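Local coordinates for lipoteichoic acid primase (Listeria monocytogenes, PDB 4UOP), which is a lipoteichoic acid primase whose extracellular catalytic domain belongs to the sulfatase family and holds a magnesium ion, at residues K56-I61 with W274-V279; E92-N97 with L321-M326. One frame throughout, in Å; residues are numbered along the deposited sequence.

Contact 1. Residues K56-I61 with W274-V279; sequences KGKNLI and WDDSVV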
ATOM      1  N   LYS B  56     -17.486   3.188 -35.126  1.00 25.60           N
ATOM      2  CA  LYS B  56     -16.778   2.100 -35.805  1.00 26.35           C
ATOM      3  C   LYS B  56     -15.737   2.725 -36.750  1.00 24.92           C
ATOM      4  O   LYS B  56     -16.056   3.640 -37.503  1.00 24.05           O
ATOM      5  CB  LYS B  56     -17.766   1.232 -36.596  1.00 29.53           C
ATOM      6  CG  LYS B  56     -17.146   0.093 -37.391  1.00 32.65           C
ATOM      7  CD  LYS B  56     -16.882  -1.124 -36.526  1.00 36.43           C
ATOM      8  CE  LYS B  56     -16.198  -2.233 -37.309  1.00 39.96           C
ATOM      9  NZ  LYS B  56     -15.815  -3.373 -36.423  1.00 43.59           N
ATOM     10  N   GLY B  57     -14.494   2.252 -36.665  1.00 23.03           N
ATOM     11  CA  GLY B  57     -13.429   2.676 -37.562  1.00 23.67           C
ATOM     12  C   GLY B  57     -12.758   4.007 -37.260  1.00 24.16           C
ATOM     13  O   GLY B  57     -11.866   4.442 -37.994  1.00 24.10           O
ATOM     14  N   LYS B  58     -13.146   4.633 -36.157  1.00 23.91           N
ATOM     15  CA  LYS B  58     -12.570   5.913 -35.779  1.00 24.28           C
ATOM     16  C   LYS B  58     -11.328   5.694 -34.923  1.00 21.51           C
ATOM     17  O   LYS B  58     -11.153   4.635 -34.321  1.00 19.69           O
ATOM     18  CB  LYS B  58     -13.591   6.753 -35.029  1.00 26.76           C
ATOM     19  CG  LYS B  58     -14.899   6.983 -35.774  1.00 29.56           C
ATOM     20  CD  LYS B  58     -14.721   7.611 -37.140  1.00 32.63           C
ATOM     21  CE  LYS B  58     -16.079   7.853 -37.783  1.00 34.82           C
ATOM     22  NZ  LYS B  58     -15.947   8.219 -39.218  1.00 38.44           N
ATOM     23  N   ASN B  59     -10.470   6.710 -34.875  1.00 20.10           N
ATOM     24  CA  ASN B  59      -9.297   6.660 -34.018  1.00 18.85           C
ATOM     25  C   ASN B  59      -9.738   6.813 -32.563  1.00 17.69           C
ATOM     26  O   ASN B  59     -10.906   7.123 -32.285  1.00 18.10           O
ATOM     27  CB  ASN B  59      -8.308   7.757 -34.383  1.00 18.70           C
ATOM     28  CG  ASN B  59      -7.982   7.771 -35.846  1.00 19.15           C
ATOM     29  OD1 ASN B  59      -7.395   6.834 -36.358  1.00 18.89           O
ATOM     30  ND2 ASN B  59      -8.386   8.823 -36.539  1.00 19.51           N
ATOM     31  N   LEU B  60      -8.807   6.585 -31.646  1.00 16.27           N
ATOM     32  CA  LEU B  60      -9.047   6.734 -30.204  1.00 15.39           C
ATOM     33  C   LEU B  60      -7.890   7.529 -29.593  1.00 14.81           C
ATOM     34  O   LEU B  60      -6.725   7.140 -29.699  1.00 14.58           O
ATOM     35  CB  LEU B  60      -9.130   5.374 -29.530  1.00 15.89           C
ATOM     36  CG  LEU B  60      -9.285   5.325 -28.008  1.00 15.47           C
ATOM     37  CD1 LEU B  60     -10.544   6.028 -27.573  1.00 15.64           C
ATOM     38  CD2 LEU B  60      -9.280   3.872 -27.556  1.00 15.82           C
ATOM     39  N   ILE B  61      -8.229   8.651 -28.993  1.00 14.82           N
ATOM     40  CA  ILE B  61      -7.276   9.467 -28.243  1.00 15.30           C
ATOM     41  C   ILE B  61      -7.764   9.574 -26.794  1.00 14.72           C
ATOM     42  O   ILE B  61      -8.903  10.001 -26.532  1.00 15.21           O
ATOM     43  CB  ILE B  61      -7.137  10.848 -28.863  1.00 16.69           C
ATOM     44  CG1 ILE B  61      -6.595  10.741 -30.287  1.00 17.84           C
ATOM     45  CG2 ILE B  61      -6.251  11.724 -27.977  1.00 17.44           C
ATOM     46  CD1 ILE B  61      -6.770  12.003 -31.107  1.00 18.59           C
ATOM     47  N   TRP B 274     -10.132  15.386 -34.942  1.00 19.71           N
ATOM     48  CA  TRP B 274     -11.232  15.438 -33.956  1.00 20.45           C
ATOM     49  C   TRP B 274     -12.504  14.800 -34.504  1.00 20.37           C
ATOM     50  O   TRP B 274     -13.189  14.040 -33.806  1.00 19.50           O
ATOM     51  CB  TRP B 274     -11.499  16.877 -33.578  1.00 21.23           C
ATOM     52  CG  TRP B 274     -12.535  17.109 -32.532  1.00 22.01           C
ATOM     53  CD1 TRP B 274     -13.809  17.558 -32.731  1.00 22.57           C
ATOM     54  CD2 TRP B 274     -12.376  16.961 -31.117  1.00 21.72           C
ATOM     55  NE1 TRP B 274     -14.456  17.700 -31.525  1.00 22.81           N
ATOM     56  CE2 TRP B 274     -13.610  17.313 -30.519  1.00 22.60           C
ATOM     57  CE3 TRP B 274     -11.320  16.541 -30.294  1.00 21.07           C
ATOM     58  CZ2 TRP B 274     -13.806  17.286 -29.134  1.00 22.70           C
ATOM     59  CZ3 TRP B 274     -11.515  16.515 -28.919  1.00 21.49           C
ATOM     60  CH2 TRP B 274     -12.749  16.887 -28.352  1.00 21.56           C
ATOM     61  N   ASP B 275     -12.796  15.111 -35.761  1.00 21.15           N
ATOM     62  CA  ASP B 275     -14.013  14.632 -36.413  1.00 23.30           C
ATOM     63  C   ASP B 275     -13.903  13.187 -36.849  1.00 23.40           C
ATOM     64  O   ASP B 275     -14.883  12.631 -37.345  1.00 23.49           O
ATOM     65  CB  ASP B 275     -14.347  15.504 -37.629  1.00 25.41           C
ATOM     66  CG  ASP B 275     -14.678  16.938 -37.248  1.00 28.51           C
ATOM     67  OD1 ASP B 275     -15.303  17.151 -36.190  1.00 29.85           O
ATOM     68  OD2 ASP B 275     -14.326  17.866 -38.005  1.00 32.49           O
ATOM     69  N   ASP B 276     -12.734  12.576 -36.661  1.00 21.54           N
ATOM     70  CA  ASP B 276     -12.505  11.186 -37.006  1.00 23.57           C
ATOM     71  C   ASP B 276     -12.015  10.342 -35.825  1.00 22.01           C
ATOM     72  O   ASP B 276     -11.434   9.270 -36.034  1.00 20.59           O
ATOM     73  CB  ASP B 276     -11.478  11.109 -38.146  1.00 27.74           C
ATOM     74  CG  ASP B 276     -12.108  10.781 -39.505  1.00 35.29           C
ATOM     75  OD1 ASP B 276     -13.362  10.841 -39.648  1.00 40.01           O
ATOM     76  OD2 ASP B 276     -11.327  10.452 -40.436  1.00 39.10           O
ATOM     77  N   SER B 277     -12.281  10.793 -34.595  1.00 20.23           N
ATOM     78  CA  SER B 277     -11.733  10.149 -33.398  1.00 19.38           C
ATOM     79  C   SER B 277     -12.700  10.155 -32.225  1.00 19.02           C
ATOM     80  O   SER B 277     -13.421  11.130 -32.013  1.00 19.99           O
ATOM     81  CB  SER B 277     -10.450  10.869 -32.938  1.00 20.07           C
ATOM     82  OG  SER B 277      -9.466  10.859 -33.937  1.00 20.06           O
ATOM     83  N   VAL B 278     -12.693   9.065 -31.457  1.00 18.16           N
ATOM     84  CA  VAL B 278     -13.246   9.046 -30.114  1.00 18.30           C
ATOM     85  C   VAL B 278     -12.175   9.683 -29.243  1.00 18.37           C
ATOM     86  O   VAL B 278     -10.997   9.330 -29.345  1.00 16.82           O
ATOM     87  CB  VAL B 278     -13.509   7.612 -29.637  1.00 19.12           C
ATOM     88  CG1 VAL B 278     -13.982   7.585 -28.190  1.00 19.59           C
ATOM     89  CG2 VAL B 278     -14.527   6.934 -30.552  1.00 19.41           C
ATOM     90  N   VAL B 279     -12.580  10.631 -28.417  1.00 17.88           N
ATOM     91  CA  VAL B 279     -11.654  11.274 -27.501  1.00 18.17           C
ATOM     92  C   VAL B 279     -12.214  11.212 -26.083  1.00 17.47           C
ATOM     93  O   VAL B 279     -13.388  11.541 -25.854  1.00 18.55           O
ATOM     94  CB  VAL B 279     -11.363  12.723 -27.916  1.00 18.27           C
ATOM     95  CG1 VAL B 279     -10.340  13.323 -26.976  1.00 19.31           C
ATOM     96  CG2 VAL B 279     -10.847  12.787 -29.349  1.00 19.02           C
TER
HETATM   97  O   HOH W   1     -16.227  10.930 -39.220  1.00 50.41           O
HETATM   98  O   HOH W   2      -9.218   8.777 -39.473  1.00 31.93           O

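Contact 2. Residues E92-N97 with L321-M326; sequences ETMYSN and LHYPGM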
ATOM      1  N   GLU B  92     -20.660  19.758 -25.633  1.00 33.49           N
ATOM      2  CA  GLU B  92     -20.441  18.943 -26.831  1.00 33.23           C
ATOM      3  C   GLU B  92     -19.941  17.524 -26.552  1.00 28.72           C
ATOM      4  O   GLU B  92     -19.503  16.843 -27.471  1.00 29.14           O
ATOM      5  CB  GLU B  92     -19.483  19.663 -27.785  1.00 35.99           C
ATOM      6  CG  GLU B  92     -18.103  19.941 -27.226  1.00 38.54           C
ATOM      7  CD  GLU B  92     -17.177  20.604 -28.241  1.00 42.05           C
ATOM      8  OE1 GLU B  92     -16.776  19.957 -29.229  1.00 42.91           O
ATOM      9  OE2 GLU B  92     -16.825  21.781 -28.040  1.00 46.18           O
ATOM     10  N   THR B  93     -20.023  17.073 -25.305  1.00 24.47           N
ATOM     11  CA  THR B  93     -19.594  15.714 -24.960  1.00 22.98           C
ATOM     12  C   THR B  93     -20.609  15.025 -24.068  1.00 21.22           C
ATOM     13  O   THR B  93     -21.546  15.646 -23.557  1.00 20.76           O
ATOM     14  CB  THR B  93     -18.263  15.739 -24.173  1.00 22.94           C
ATOM     15  OG1 THR B  93     -18.442  16.484 -22.968  1.00 22.20           O
ATOM     16  CG2 THR B  93     -17.175  16.353 -24.988  1.00 23.36           C
ATOM     17  N   MET B  94     -20.421  13.730 -23.885  1.00 20.61           N
ATOM     18  CA  MET B  94     -21.023  13.036 -22.768  1.00 20.85           C
ATOM     19  C   MET B  94     -20.005  13.138 -21.618  1.00 21.69           C
ATOM     20  O   MET B  94     -18.821  12.817 -21.793  1.00 22.01           O
ATOM     21  CB  MET B  94     -21.312  11.589 -23.117  1.00 22.03           C
ATOM     22  CG  MET B  94     -22.447  11.421 -24.127  1.00 23.35           C
ATOM     23  SD  MET B  94     -22.612   9.691 -24.581  1.00 28.53           S
ATOM     24  CE  MET B  94     -23.978   9.765 -25.747  1.00 27.67           C
ATOM     25  N   TYR B  95     -20.458  13.604 -20.474  1.00 19.77           N
ATOM     26  CA  TYR B  95     -19.565  13.803 -19.341  1.00 20.31           C
ATOM     27  C   TYR B  95     -20.243  13.329 -18.073  1.00 19.53           C
ATOM     28  O   TYR B  95     -21.467  13.153 -18.037  1.00 19.86           O
ATOM     29  CB  TYR B  95     -19.141  15.274 -19.244  1.00 20.33           C
ATOM     30  CG  TYR B  95     -20.257  16.207 -18.855  1.00 22.21           C
ATOM     31  CD1 TYR B  95     -21.133  16.715 -19.806  1.00 22.58           C
ATOM     32  CD2 TYR B  95     -20.469  16.534 -17.518  1.00 23.94           C
ATOM     33  CE1 TYR B  95     -22.176  17.558 -19.437  1.00 25.00           C
ATOM     34  CE2 TYR B  95     -21.502  17.359 -17.136  1.00 24.66           C
ATOM     35  CZ  TYR B  95     -22.348  17.877 -18.096  1.00 25.60           C
ATOM     36  OH  TYR B  95     -23.362  18.695 -17.681  1.00 27.56           O
ATOM     37  N   SER B  96     -19.441  13.102 -17.040  1.00 18.41           N
ATOM     38  CA  SER B  96     -19.948  12.587 -15.783  1.00 19.05           C
ATOM     39  C   SER B  96     -19.543  13.423 -14.598  1.00 19.36           C
ATOM     40  O   SER B  96     -18.392  13.831 -14.484  1.00 19.57           O
ATOM     41  CB  SER B  96     -19.442  11.180 -15.544  1.00 19.09           C
ATOM     42  OG  SER B  96     -19.848  10.722 -14.276  1.00 20.47           O
ATOM     43  N   ASN B  97     -20.500  13.652 -13.707  1.00 19.30           N
ATOM     44  CA  ASN B  97     -20.251  14.274 -12.402  1.00 20.33           C
ATOM     45  C   ASN B  97     -20.165  13.254 -11.279  1.00 20.63           C
ATOM     46  O   ASN B  97     -20.099  13.627 -10.113  1.00 21.47           O
ATOM     47  CB  ASN B  97     -21.347  15.295 -12.086  1.00 21.36           C
ATOM     48  CG  ASN B  97     -21.341  16.454 -13.043  1.00 22.23           C
ATOM     49  OD1 ASN B  97     -20.282  16.884 -13.501  1.00 22.85           O
ATOM     50  ND2 ASN B  97     -22.522  16.952 -13.374  1.00 22.98           N
ATOM     51  N   LEU B 321     -16.321  12.435 -22.760  1.00 17.91           N
ATOM     52  CA  LEU B 321     -16.242  11.577 -23.911  1.00 19.37           C
ATOM     53  C   LEU B 321     -16.833  12.261 -25.128  1.00 19.09           C
ATOM     54  O   LEU B 321     -17.961  12.767 -25.092  1.00 18.41           O
ATOM     55  CB  LEU B 321     -16.961  10.253 -23.648  1.00 22.25           C
ATOM     56  CG  LEU B 321     -16.822   9.293 -24.846  1.00 26.05           C
ATOM     57  CD1 LEU B 321     -16.264   7.932 -24.450  1.00 28.55           C
ATOM     58  CD2 LEU B 321     -18.164   9.156 -25.531  1.00 27.12           C
ATOM     59  N   HIS B 322     -16.052  12.263 -26.199  1.00 19.42           N
ATOM     60  CA  HIS B 322     -16.461  12.803 -27.490  1.00 20.79           C
ATOM     61  C   HIS B 322     -16.414  11.686 -28.519  1.00 21.26           C
ATOM     62  O   HIS B 322     -15.515  10.841 -28.486  1.00 19.55           O
ATOM     63  CB  HIS B 322     -15.514  13.934 -27.902  1.00 22.14           C
ATOM     64  CG  HIS B 322     -15.377  14.121 -29.387  1.00 24.35           C
ATOM     65  ND1 HIS B 322     -16.248  14.898 -30.122  1.00 25.57           N
ATOM     66  CD2 HIS B 322     -14.473  13.636 -30.271  1.00 24.37           C
ATOM     67  CE1 HIS B 322     -15.898  14.868 -31.395  1.00 26.33           C
ATOM     68  NE2 HIS B 322     -14.822  14.109 -31.513  1.00 26.95           N
ATOM     69  N   TYR B 323     -17.387  11.671 -29.426  1.00 21.92           N
ATOM     70  CA  TYR B 323     -17.238  10.886 -30.649  1.00 23.09           C
ATOM     71  C   TYR B 323     -17.930  11.594 -31.793  1.00 22.72           C
ATOM     72  O   TYR B 323     -18.902  12.329 -31.566  1.00 23.00           O
ATOM     73  CB  TYR B 323     -17.719   9.436 -30.476  1.00 24.59           C
ATOM     74  CG  TYR B 323     -19.193   9.247 -30.211  1.00 27.62           C
ATOM     75  CD1 TYR B 323     -20.110   9.147 -31.258  1.00 31.46           C
ATOM     76  CD2 TYR B 323     -19.670   9.117 -28.914  1.00 29.36           C
ATOM     77  CE1 TYR B 323     -21.469   8.950 -31.008  1.00 32.75           C
ATOM     78  CE2 TYR B 323     -21.017   8.924 -28.654  1.00 31.00           C
ATOM     79  CZ  TYR B 323     -21.911   8.833 -29.699  1.00 32.99           C
ATOM     80  OH  TYR B 323     -23.249   8.650 -29.413  1.00 34.88           O
ATOM     81  N   PRO B 324     -17.432  11.392 -33.015  1.00 23.50           N
ATOM     82  CA  PRO B 324     -18.003  12.126 -34.155  1.00 25.00           C
ATOM     83  C   PRO B 324     -19.486  11.817 -34.391  1.00 26.85           C
ATOM     84  O   PRO B 324     -19.893  10.652 -34.354  1.00 28.55           O
ATOM     85  CB  PRO B 324     -17.165  11.651 -35.345  1.00 25.09           C
ATOM     86  CG  PRO B 324     -15.926  11.070 -34.747  1.00 25.56           C
ATOM     87  CD  PRO B 324     -16.361  10.472 -33.441  1.00 24.48           C
ATOM     88  N   GLY B 325     -20.267  12.860 -34.629  1.00 27.67           N
ATOM     89  CA  GLY B 325     -21.688  12.704 -34.909  1.00 29.02           C
ATOM     90  C   GLY B 325     -22.524  12.330 -33.701  1.00 29.38           C
ATOM     91  O   GLY B 325     -23.622  11.795 -33.853  1.00 30.53           O
ATOM     92  N   MET B 326     -22.006  12.581 -32.496  1.00 27.38           N
ATOM     93  CA  MET B 326     -22.789  12.378 -31.278  1.00 28.90           C
ATOM     94  C   MET B 326     -24.007  13.301 -31.309  1.00 30.06           C
ATOM     95  O   MET B 326     -23.871  14.496 -31.558  1.00 30.34           O
ATOM     96  CB  MET B 326     -21.937  12.700 -30.044  1.00 28.26           C
ATOM     97  CG  MET B 326     -22.727  12.800 -28.737  1.00 28.42           C
ATOM     98  SD  MET B 326     -21.690  13.343 -27.372  1.00 29.97           S
ATOM     99  CE  MET B 326     -20.584  11.954 -27.240  1.00 28.45           C
TER
HETATM  100  O   HOH W   3     -18.843  14.551 -29.032  1.00 30.39           O

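Contact 1. Residues K56-I61 with W274-V279
Lys-58 meets Asp-276 just before the two parallel strands begin, their side chains crossing nearly at right angles. Asp-275 O is reached through a water, which accepts a hydrogen bond from Lys-58 NZ and donates one to that carbonyl. NZ also forms a long salt bridge to Asp-276 OD1 (3.7 Å), and a second water links Asp-276 OD2 to Asn-59 ND2. The backbone ladder starts at Asp-276 O, which accepts Asn-59 N in its carbonyl plane at 3.0 Å. Ser-277 OG, bonded chiefly to Ile-273 O, also receives a weak bond from Asn-59 ND2 (3.5 Å). Val-278 N then gives to Asn-59 O at 2.8 Å, and Val-278 O takes Ile-61 N at 2.9 Å in a nearly straight bond (172°). Val-278 CG1, anti to the backbone N (chi1 175°), lies 3.8 Å from Leu-60 CD1. On the opposite face, Val-279 CG2 lies 4.2 Å from Ile-61 CB. Strand 59-65 is flanked by strand 277-283 and by strand 214-219, where Leu-60 makes backbone bonds to Phe-214 and Ala-216; Ile-61 packs on Leu-268 of helix 246-271, and Val-278 faces Ala-55 and Leu-349 in loops.

Contact 2. Residues E92-N97 with L321-M326
One water joins Glu-92 to His-322 and Tyr-323: it donates to Glu-92 O at 2.9 Å, pairs with His-322 ND1 at 2.8 Å and accepts a longer bond from Tyr-323 N. His-322 is held at its other nitrogen too, where NE2 bonds to Trp-274 O. Beside this bridge, Met-94 and Leu-321 form an antiparallel hydrogen-bonded pair. Leu-321 N reaches Met-94 O at 2.7 Å, and Met-94 N returns to Leu-321 O at 2.9 Å, lying in the plane of that carbonyl. Thr-93 CB presses on the same Leu-321 O at 3.1 Å, while its OG1 bonds to Leu-89 O. The apolar part is built from two methionines and the Tyr-323 ring. Met-94 runs out extended beyond CG, bringing CE to the ring edge, 3.9 Å from Tyr-323 OH. Met-326 turns at its last torsion (chi3 -66°), which brings CE to 3.7 Å from Met-94 CG; Met-326 CB sits 3.8 Å above the Tyr-323 ring centre. Strand 319-322 thus pairs with 94-100, then enters its own type II beta turn, Tyr-323 to Met-326, which returns Met-326 over the ring and against Met-94, at an antiparallel part of the mixed sheet of this sulfatase-family alpha/beta domain.

Overall arrangement
Both contacts are largely buried and belong to one mixed sheet, their centres about 12 Å apart. Strands 277-283 and 319-322 lie next to each other in it: Val-279 O probably accepts His-322 N, and the Trp-274 and His-322 rings stack. The pairing is parallel in contact 1, antiparallel between 277-283 and 319-322, and antiparallel again in contact 2. Their chemistry differs as well. Contact 1 has three successive parallel bridges, the first polar and the other two aliphatic, with a partly exposed, charged and hydrated start at Lys-58 and Asp-276. Contact 2 has a single antiparallel bridge, then gives way to methionine, tyrosine and a bridging water where the chain turns.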